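Amino acid ABC transporter, binding protein (Thermus thermophilus, PDB 3VV5) binds L-thialysine, S-(2-aminoethyl)-L-cysteine, as the solute-binding component of an ABC transporter involved in its uptake. Local coordinates at residues A[114-119]-A[230-235]; A[177-182]-A[203-208]; A[243-248]-A[255-260]. All coordinates share one frame; numbering follows the deposited sequence.

Overall arrangement
From the N terminus, the chain first reaches interaction 1 at 114-119, on and after strand 113-115, and closes it 111 residues later on helix 226-242. Interaction 2 opens and shuts wholly within that long excursion, joining the end of helix 171-180 to the start of strand 206-222. Since strands 113-115 and 206-222 are neighbours in one sheet, interactions 1 and 2 share that sheet, though their centres are about 37 Å apart on opposite sides of the chain's centre. Interaction 3 follows in series, a short-range closure in which the C-terminal tail folds back on helix 244-253. It touches interaction 1 through Tyr-245 and His-119, and through Cys-259 and Pro-118.

Interaction 1. Residues A[114-119]-A[230-235]; sequences DFTNPH and DALNRA
Asn-233 on helix 226-242 reads the backbone of the loop at Asn-117, an example of a side-chain amide standing in for a backbone partner. The backbone N of Asn-117 donates to Asn-233 OD1 at 2.8 Å, with an N-H...O angle of 150°, and arrives in the carbonyl plane on a lone pair. The same Asn-233 OD1 lies 3.3 Å from Thr-116 CB. Asn-233 reaches this place because its CG stands anti to its own carbonyl carbon (chi1 -85°), which brings the amide in toward the loop. The other end of that amide is used too: ND2 gives to a water, which in turn donates to Phe-115 O. The two asparagine side chains cross at about a right angle, their amide planes 36° apart, and a second water rather than a direct bond links Asn-117 ND2 to the backbone O of Asn-233. Beside this polar patch, Thr-116 CG2 rests 3.9 Å from Leu-232 CB.

Thr-116 is itself positioned from behind. Its OG1 donates to Asn-117 O from above the carbonyl plane and also pairs with Met-219 N of strand 206-222, against which Leu-232 packs through Val-221. The contact therefore ties the chain around Thr-116 and Asn-117 to the helix, directly through OD1 and by way of water through ND2.

Interaction 2. Residues A[177-182]-A[203-208]; sequences DLLAGR and ENTLQV
Leu-178 and Leu-179 meet Leu-206 mainly through their methyl groups, and the flat group to note, the Arg-182 guanidinium, lies beyond that contact, within 177-182. There Asp-177 OD1 sits over the centre of one face of the guanidinium. No N-H points at the oxygen, so this long salt bridge, 3.8 Å from Arg-182 NH2 to Asp-177 OD1, is an attraction of charges without a directed bond.

The contact itself illustrates how a helix end is seated on a strand by branched side chains. Leu-178 and Leu-206 reach toward each other tip to tip, with Leu-178 CD2 3.7 Å from Leu-206 CD2. The extended reach of Leu-178 follows from a first torsion of 173°, which sends CG opposite its backbone N. Leu-179 comes across Leu-206 at about a right angle, and Leu-179 CD2 stands 4.1 Å from Leu-206 CD2. That same CD2 methyl of Leu-179 also lies 3.9 Å from Thr-205 OG1, at the margin of the patch. The CD2 methyl of Leu-206 is thus approached by both leucines of the helix.

Around this patch, Val-127 of strand 120-129 touches both Leu-178 and Leu-206, and Ile-197 of helix 190-200 packs on Leu-206. The helix stops just past the leucines in a Schellman motif, with Gly-181 at positive phi and Arg-182 N bonded back to Asp-177 O at 2.8 Å. Helix 171-180 is the crossover of a beta-alpha-beta unit, running between strands 164-168 and 185-189, both paired in parallel with strand 143-147, which lies between them. No hydrogen bond joins the two segments, so the grip between helix and strand rests on apolar contact, chiefly between methyl groups, while the charged pair stays on the far side of the helix.

Interaction 3. Residues A[243-248]-A[255-260]; sequences GTYARI and EDVRCK
Tyr-245, near the start of helix 244-253, packs against an Asx turn in the C-terminal tail that is reinforced by a charged pair. Asp-256 OD2 closes the turn by accepting from Arg-258 N at 3.1 Å. Arg-258 then grips the carboxylate side-on: Arg-258 NE donates to Asp-256 OD2 at 2.9 Å, and NH2 to OD1. A bend in the arginine chain (chi3 68°) folds the guanidinium back to make this possible.

Against this unit the tyrosine presents its edge, with Tyr-245 CE1 3.5 Å from Asp-256 OD2 and the ring and carboxylate planes 26° apart. Arg-258 CB lies 3.7 Å from Tyr-245 CE1, and with NH2 near CD1 the guanidinium and ring planes stand 72° apart. Ala-246 CB lies 4.0 Å from Asp-256 OD1. An alanine in place of Asp-256 would probably leave the Arg-258 guanidinium without its counter-charge and free to turn, and deprive Arg-258 N of its acceptor in the Asx turn.

Just after Arg-258, Cys-259 is tied to Cys-121 by a disulfide. The tail's own salt bridge and Asx turn, with the disulfide, thus hold its shape, and the tyrosine meets it by packing alone while spending its hydroxyl on the backbone O of His-119.

Interaction 1. Residues A[114-119]-A[230-235]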
loop_
_atom_site.group_PDB
_atom_site.type_symbol
_atom_site.label_atom_id
_atom_site.label_comp_id
_atom_site.label_asym_id
_atom_site.label_seq_id
_atom_site.Cartn_x
_atom_site.Cartn_y
_atom_site.Cartn_z
ATOM N N ASP A 114 9.878 -6.007 10.919
ATOM C CA ASP A 114 10.105 -7.270 10.212
ATOM C C ASP A 114 9.010 -7.472 9.155
ATOM O O ASP A 114 7.827 -7.505 9.491
ATOM C CB ASP A 114 10.121 -8.458 11.178
ATOM C CG ASP A 114 11.450 -8.613 11.903
ATOM O OD1 ASP A 114 12.518 -8.422 11.272
ATOM O OD2 ASP A 114 11.417 -8.923 13.106
ATOM N N PHE A 115 9.414 -7.594 7.891
ATOM C CA PHE A 115 8.461 -7.803 6.782
ATOM C C PHE A 115 8.239 -9.288 6.552
ATOM O O PHE A 115 9.191 -10.078 6.654
ATOM C CB PHE A 115 8.992 -7.223 5.472
ATOM C CG PHE A 115 8.859 -5.724 5.355
ATOM C CD1 PHE A 115 9.997 -4.936 5.205
ATOM C CD2 PHE A 115 7.589 -5.107 5.362
ATOM C CE1 PHE A 115 9.898 -3.549 5.085
ATOM C CE2 PHE A 115 7.486 -3.747 5.231
ATOM C CZ PHE A 115 8.644 -2.963 5.102
ATOM N N THR A 116 6.994 -9.660 6.222
ATOM C CA THR A 116 6.683 -10.996 5.745
ATOM C C THR A 116 7.229 -11.139 4.304
ATOM O O THR A 116 7.689 -10.149 3.683
ATOM C CB THR A 116 5.148 -11.219 5.712
ATOM O OG1 THR A 116 4.559 -10.266 4.802
ATOM C CG2 THR A 116 4.558 -11.001 7.095
ATOM N N ASN A 117 7.186 -12.354 3.771
ATOM C CA ASN A 117 7.225 -12.517 2.311
ATOM C C ASN A 117 6.175 -11.574 1.657
ATOM O O ASN A 117 5.096 -11.347 2.238
ATOM C CB ASN A 117 6.901 -13.971 1.953
ATOM C CG ASN A 117 8.010 -14.933 2.340
ATOM O OD1 ASN A 117 9.199 -14.588 2.283
ATOM N ND2 ASN A 117 7.626 -16.146 2.756
ATOM N N PRO A 118 6.463 -11.035 0.447
ATOM C CA PRO A 118 5.543 -10.032 -0.113
ATOM C C PRO A 118 4.168 -10.604 -0.490
ATOM O O PRO A 118 4.083 -11.734 -0.954
ATOM C CB PRO A 118 6.280 -9.546 -1.369
ATOM C CG PRO A 118 7.189 -10.696 -1.748
ATOM C CD PRO A 118 7.621 -11.283 -0.433
ATOM N N HIS A 119 3.103 -9.838 -0.267
ATOM C CA HIS A 119 1.764 -10.274 -0.670
ATOM C C HIS A 119 1.336 -9.717 -2.028
ATOM O O HIS A 119 0.273 -10.086 -2.534
ATOM C CB HIS A 119 0.705 -10.002 0.413
ATOM C CG HIS A 119 0.532 -8.555 0.766
ATOM N ND1 HIS A 119 1.413 -7.878 1.588
ATOM C CD2 HIS A 119 -0.442 -7.667 0.446
ATOM C CE1 HIS A 119 0.995 -6.639 1.750
ATOM N NE2 HIS A 119 -0.137 -6.487 1.086
ATOM N N ASP A 230 6.355 -15.710 11.603
ATOM C CA ASP A 230 6.212 -17.081 11.101
ATOM C C ASP A 230 4.744 -17.401 10.788
ATOM O O ASP A 230 4.440 -17.917 9.704
ATOM C CB ASP A 230 6.810 -18.120 12.070
ATOM C CG ASP A 230 6.766 -19.560 11.509
ATOM O OD1 ASP A 230 6.921 -19.755 10.276
ATOM O OD2 ASP A 230 6.562 -20.508 12.313
ATOM N N ALA A 231 3.834 -17.087 11.711
ATOM C CA ALA A 231 2.402 -17.378 11.490
ATOM C C ALA A 231 1.829 -16.654 10.277
ATOM O O ALA A 231 1.073 -17.241 9.502
ATOM C CB ALA A 231 1.569 -17.065 12.733
ATOM N N LEU A 232 2.195 -15.381 10.089
ATOM C CA LEU A 232 1.676 -14.649 8.939
ATOM C C LEU A 232 2.257 -15.197 7.643
ATOM O O LEU A 232 1.529 -15.353 6.653
ATOM C CB LEU A 232 1.909 -13.124 9.065
ATOM C CG LEU A 232 1.199 -12.453 10.251
ATOM C CD1 LEU A 232 1.686 -10.983 10.385
ATOM C CD2 LEU A 232 -0.307 -12.462 10.073
ATOM N N ASN A 233 3.545 -15.507 7.643
ATOM C CA ASN A 233 4.170 -16.123 6.467
ATOM C C ASN A 233 3.518 -17.450 6.104
ATOM O O ASN A 233 3.303 -17.756 4.920
ATOM C CB ASN A 233 5.681 -16.317 6.699
ATOM C CG ASN A 233 6.478 -15.067 6.369
ATOM O OD1 ASN A 233 6.130 -14.314 5.454
ATOM N ND2 ASN A 233 7.541 -14.846 7.106
ATOM N N ARG A 234 3.238 -18.253 7.126
ATOM C CA ARG A 234 2.629 -19.556 6.913
ATOM C C ARG A 234 1.238 -19.418 6.262
ATOM O O ARG A 234 0.958 -20.046 5.240
ATOM C CB ARG A 234 2.543 -20.358 8.214
ATOM C CG ARG A 234 1.735 -21.677 8.036
ATOM C CD ARG A 234 1.611 -22.528 9.300
ATOM N NE ARG A 234 0.788 -21.891 10.342
ATOM C CZ ARG A 234 1.275 -21.283 11.425
ATOM N NH1 ARG A 234 0.448 -20.760 12.333
ATOM N NH2 ARG A 234 2.591 -21.196 11.614
ATOM N N ALA A 235 0.383 -18.574 6.837
ATOM C CA ALA A 235 -0.948 -18.341 6.299
ATOM C C ALA A 235 -0.916 -17.774 4.871
ATOM O O ALA A 235 -1.705 -18.189 4.043
ATOM C CB ALA A 235 -1.790 -17.441 7.249
HETATM O O HOH W 1 9.554 -12.915 6.363
HETATM O O HOH W 2 4.869 -16.673 2.883
#

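Interaction 2. Residues A[177-182]-A[203-208]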
loop_
_atom_site.group_PDB
_atom_site.type_symbol
_atom_site.label_atom_id
_atom_site.label_comp_id
_atom_site.label_asym_id
_atom_site.label_seq_id
_atom_site.Cartn_x
_atom_site.Cartn_y
_atom_site.Cartn_z
ATOM N N ASP A 177 -5.249 17.434 -6.888
ATOM C CA ASP A 177 -4.427 18.590 -7.297
ATOM C C ASP A 177 -3.863 18.486 -8.712
ATOM O O ASP A 177 -3.664 19.500 -9.388
ATOM C CB ASP A 177 -3.341 18.897 -6.272
ATOM C CG ASP A 177 -3.812 19.882 -5.220
ATOM O OD1 ASP A 177 -5.006 20.246 -5.249
ATOM O OD2 ASP A 177 -2.996 20.305 -4.377
ATOM N N LEU A 178 -3.627 17.257 -9.167
ATOM C CA LEU A 178 -3.280 17.006 -10.570
ATOM C C LEU A 178 -4.450 17.377 -11.488
ATOM O O LEU A 178 -4.263 18.026 -12.523
ATOM C CB LEU A 178 -2.863 15.547 -10.785
ATOM C CG LEU A 178 -2.616 15.081 -12.223
ATOM C CD1 LEU A 178 -1.352 15.736 -12.788
ATOM C CD2 LEU A 178 -2.553 13.555 -12.294
ATOM N N LEU A 179 -5.659 16.993 -11.094
ATOM C CA LEU A 179 -6.843 17.290 -11.894
ATOM C C LEU A 179 -7.106 18.796 -11.901
ATOM O O LEU A 179 -7.576 19.356 -12.890
ATOM C CB LEU A 179 -8.061 16.507 -11.369
ATOM C CG LEU A 179 -8.113 14.982 -11.557
ATOM C CD1 LEU A 179 -9.258 14.356 -10.736
ATOM C CD2 LEU A 179 -8.240 14.613 -13.016
ATOM N N ALA A 180 -6.748 19.442 -10.799
ATOM C CA ALA A 180 -6.947 20.865 -10.610
ATOM C C ALA A 180 -5.890 21.698 -11.347
ATOM O O ALA A 180 -6.084 22.898 -11.559
ATOM C CB ALA A 180 -6.946 21.194 -9.138
ATOM N N GLY A 181 -4.782 21.061 -11.724
ATOM C CA GLY A 181 -3.696 21.732 -12.424
ATOM C C GLY A 181 -2.731 22.410 -11.477
ATOM O O GLY A 181 -1.919 23.235 -11.904
ATOM N N ARG A 182 -2.803 22.059 -10.192
ATOM C CA ARG A 182 -1.911 22.645 -9.189
ATOM C C ARG A 182 -0.592 21.874 -9.050
ATOM O O ARG A 182 0.381 22.362 -8.462
ATOM C CB ARG A 182 -2.636 22.830 -7.853
ATOM C CG ARG A 182 -4.101 23.268 -8.037
ATOM C CD ARG A 182 -4.471 24.503 -7.231
ATOM N NE ARG A 182 -4.615 24.222 -5.800
ATOM C CZ ARG A 182 -5.769 23.951 -5.189
ATOM N NH1 ARG A 182 -6.916 23.909 -5.873
ATOM N NH2 ARG A 182 -5.771 23.719 -3.881
ATOM N N GLU A 203 -9.932 8.527 -18.595
ATOM C CA GLU A 203 -9.204 8.010 -19.765
ATOM C C GLU A 203 -8.811 9.105 -20.761
ATOM O O GLU A 203 -7.725 9.050 -21.360
ATOM C CB GLU A 203 -10.030 6.943 -20.486
ATOM C CG GLU A 203 -10.320 5.677 -19.674
ATOM C CD GLU A 203 -11.506 5.806 -18.714
ATOM O OE1 GLU A 203 -12.109 6.896 -18.612
ATOM O OE2 GLU A 203 -11.842 4.794 -18.057
ATOM N N ASN A 204 -9.678 10.105 -20.911
ATOM C CA ASN A 204 -9.446 11.223 -21.821
ATOM C C ASN A 204 -8.843 12.459 -21.177
ATOM O O ASN A 204 -8.679 13.468 -21.849
ATOM C CB ASN A 204 -10.748 11.601 -22.524
ATOM C CG ASN A 204 -11.256 10.502 -23.406
ATOM O OD1 ASN A 204 -10.481 9.849 -24.110
ATOM N ND2 ASN A 204 -12.568 10.269 -23.367
ATOM N N THR A 205 -8.490 12.385 -19.894
ATOM C CA THR A 205 -7.898 13.538 -19.215
ATOM C C THR A 205 -6.511 13.258 -18.603
ATOM O O THR A 205 -5.677 14.157 -18.548
ATOM C CB THR A 205 -8.892 14.243 -18.214
ATOM O OG1 THR A 205 -8.527 13.984 -16.861
ATOM C CG2 THR A 205 -10.327 13.803 -18.439
ATOM N N LEU A 206 -6.260 12.012 -18.188
ATOM C CA LEU A 206 -4.953 11.631 -17.638
ATOM C C LEU A 206 -4.250 10.564 -18.488
ATOM O O LEU A 206 -4.884 9.844 -19.265
ATOM C CB LEU A 206 -5.091 11.135 -16.186
ATOM C CG LEU A 206 -5.673 12.083 -15.134
ATOM C CD1 LEU A 206 -5.628 11.455 -13.740
ATOM C CD2 LEU A 206 -4.972 13.434 -15.133
ATOM N N GLN A 207 -2.937 10.466 -18.330
ATOM C CA GLN A 207 -2.153 9.480 -19.049
ATOM C C GLN A 207 -1.173 8.910 -18.045
ATOM O O GLN A 207 -0.613 9.648 -17.242
ATOM C CB GLN A 207 -1.419 10.127 -20.242
ATOM C CG GLN A 207 0.048 10.433 -19.988
ATOM C CD GLN A 207 0.616 11.576 -20.836
ATOM O OE1 GLN A 207 0.270 11.740 -22.021
ATOM N NE2 GLN A 207 1.502 12.373 -20.222
ATOM N N VAL A 208 -0.966 7.602 -18.089
ATOM C CA VAL A 208 0.035 6.968 -17.222
ATOM C C VAL A 208 1.351 6.936 -17.990
ATOM O O VAL A 208 1.405 6.470 -19.135
ATOM C CB VAL A 208 -0.425 5.552 -16.777
ATOM C CG1 VAL A 208 0.598 4.895 -15.846
ATOM C CG2 VAL A 208 -1.805 5.631 -16.100
#

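Interaction 3. Residues A[243-248]-A[255-260]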
loop_
_atom_site.group_PDB
_atom_site.type_symbol
_atom_site.label_atom_id
_atom_site.label_comp_id
_atom_site.label_asym_id
_atom_site.label_seq_id
_atom_site.Cartn_x
_atom_site.Cartn_y
_atom_site.Cartn_z
ATOM N N GLY A 243 -5.731 -21.550 -3.445
ATOM C CA GLY A 243 -6.612 -20.860 -4.377
ATOM C C GLY A 243 -7.214 -19.563 -3.862
ATOM O O GLY A 243 -7.750 -18.785 -4.645
ATOM N N THR A 244 -7.147 -19.339 -2.550
ATOM C CA THR A 244 -7.720 -18.141 -1.947
ATOM C C THR A 244 -7.050 -16.876 -2.477
ATOM O O THR A 244 -7.721 -15.901 -2.824
ATOM C CB THR A 244 -7.617 -18.165 -0.401
ATOM O OG1 THR A 244 -8.596 -19.079 0.124
ATOM C CG2 THR A 244 -7.872 -16.779 0.182
ATOM N N TYR A 245 -5.728 -16.891 -2.527
ATOM C CA TYR A 245 -5.013 -15.695 -3.000
ATOM C C TYR A 245 -5.430 -15.329 -4.437
ATOM O O TYR A 245 -5.721 -14.165 -4.735
ATOM C CB TYR A 245 -3.510 -15.899 -2.909
ATOM C CG TYR A 245 -2.766 -14.655 -3.323
ATOM C CD1 TYR A 245 -2.629 -14.339 -4.671
ATOM C CD2 TYR A 245 -2.220 -13.783 -2.368
ATOM C CE1 TYR A 245 -1.982 -13.200 -5.086
ATOM C CE2 TYR A 245 -1.541 -12.612 -2.786
ATOM C CZ TYR A 245 -1.436 -12.341 -4.150
ATOM O OH TYR A 245 -0.797 -11.211 -4.631
ATOM N N ALA A 246 -5.448 -16.336 -5.315
ATOM C CA ALA A 246 -5.895 -16.177 -6.686
ATOM C C ALA A 246 -7.296 -15.583 -6.774
ATOM O O ALA A 246 -7.501 -14.653 -7.547
ATOM C CB ALA A 246 -5.824 -17.524 -7.448
ATOM N N ARG A 247 -8.254 -16.121 -6.006
ATOM C CA ARG A 247 -9.640 -15.624 -6.027
ATOM C C ARG A 247 -9.729 -14.141 -5.627
ATOM O O ARG A 247 -10.516 -13.359 -6.185
ATOM C CB ARG A 247 -10.555 -16.444 -5.083
ATOM C CG ARG A 247 -11.955 -15.796 -4.977
ATOM C CD ARG A 247 -12.793 -16.118 -3.762
ATOM N NE ARG A 247 -12.177 -15.964 -2.457
ATOM C CZ ARG A 247 -12.461 -14.999 -1.579
ATOM N NH1 ARG A 247 -13.341 -14.031 -1.873
ATOM N NH2 ARG A 247 -11.838 -14.997 -0.404
ATOM N N ILE A 248 -8.952 -13.767 -4.616
ATOM C CA ILE A 248 -9.015 -12.393 -4.115
ATOM C C ILE A 248 -8.320 -11.444 -5.086
ATOM O O ILE A 248 -8.804 -10.340 -5.322
ATOM C CB ILE A 248 -8.432 -12.281 -2.685
ATOM C CG1 ILE A 248 -9.340 -13.014 -1.687
ATOM C CG2 ILE A 248 -8.208 -10.810 -2.292
ATOM C CD1 ILE A 248 -8.751 -13.124 -0.229
ATOM N N GLU A 255 -6.585 -10.194 -12.494
ATOM C CA GLU A 255 -5.305 -10.813 -12.788
ATOM C C GLU A 255 -4.625 -11.175 -11.461
ATOM O O GLU A 255 -5.069 -10.733 -10.396
ATOM C CB GLU A 255 -4.423 -9.861 -13.617
ATOM C CG GLU A 255 -4.016 -8.559 -12.892
ATOM C CD GLU A 255 -3.256 -7.586 -13.781
ATOM O OE1 GLU A 255 -3.901 -6.775 -14.477
ATOM O OE2 GLU A 255 -2.012 -7.625 -13.773
ATOM N N ASP A 256 -3.568 -11.983 -11.529
ATOM C CA ASP A 256 -2.849 -12.394 -10.336
ATOM C C ASP A 256 -1.681 -11.447 -10.154
ATOM O O ASP A 256 -0.794 -11.350 -11.011
ATOM C CB ASP A 256 -2.385 -13.854 -10.438
ATOM C CG ASP A 256 -2.013 -14.445 -9.087
ATOM O OD1 ASP A 256 -2.640 -15.458 -8.672
ATOM O OD2 ASP A 256 -1.104 -13.890 -8.434
ATOM N N VAL A 257 -1.709 -10.714 -9.047
ATOM C CA VAL A 257 -0.722 -9.688 -8.791
ATOM C C VAL A 257 0.426 -10.133 -7.869
ATOM O O VAL A 257 1.172 -9.282 -7.383
ATOM C CB VAL A 257 -1.392 -8.398 -8.245
ATOM C CG1 VAL A 257 -2.316 -7.821 -9.283
ATOM C CG2 VAL A 257 -2.129 -8.663 -6.896
ATOM N N ARG A 258 0.581 -11.442 -7.644
ATOM C CA ARG A 258 1.649 -11.950 -6.740
ATOM C C ARG A 258 3.048 -11.696 -7.291
ATOM O O ARG A 258 3.217 -11.538 -8.491
ATOM C CB ARG A 258 1.472 -13.450 -6.421
ATOM C CG ARG A 258 1.929 -14.432 -7.520
ATOM C CD ARG A 258 1.592 -15.896 -7.153
ATOM N NE ARG A 258 0.154 -16.156 -7.149
ATOM C CZ ARG A 258 -0.427 -17.263 -6.677
ATOM N NH1 ARG A 258 0.302 -18.236 -6.151
ATOM N NH2 ARG A 258 -1.744 -17.395 -6.734
ATOM N N CYS A 259 4.038 -11.623 -6.409
ATOM C CA CYS A 259 5.419 -11.498 -6.853
ATOM C C CYS A 259 5.777 -12.745 -7.648
ATOM O O CYS A 259 5.457 -13.861 -7.226
ATOM C CB CYS A 259 6.354 -11.272 -5.679
ATOM S SG CYS A 259 6.097 -9.591 -5.031
ATOM N N LYS A 260 6.374 -12.517 -8.817
ATOM C CA LYS A 260 6.554 -13.539 -9.857
ATOM C C LYS A 260 8.021 -13.739 -10.169
ATOM O O LYS A 260 8.786 -12.775 -10.251
ATOM C CB LYS A 260 5.808 -13.145 -11.145
ATOM C CG LYS A 260 6.144 -11.722 -11.680
ATOM C CD LYS A 260 7.122 -11.727 -12.875
ATOM C CE LYS A 260 8.205 -10.653 -12.741
ATOM N NZ LYS A 260 7.670 -9.256 -12.635
#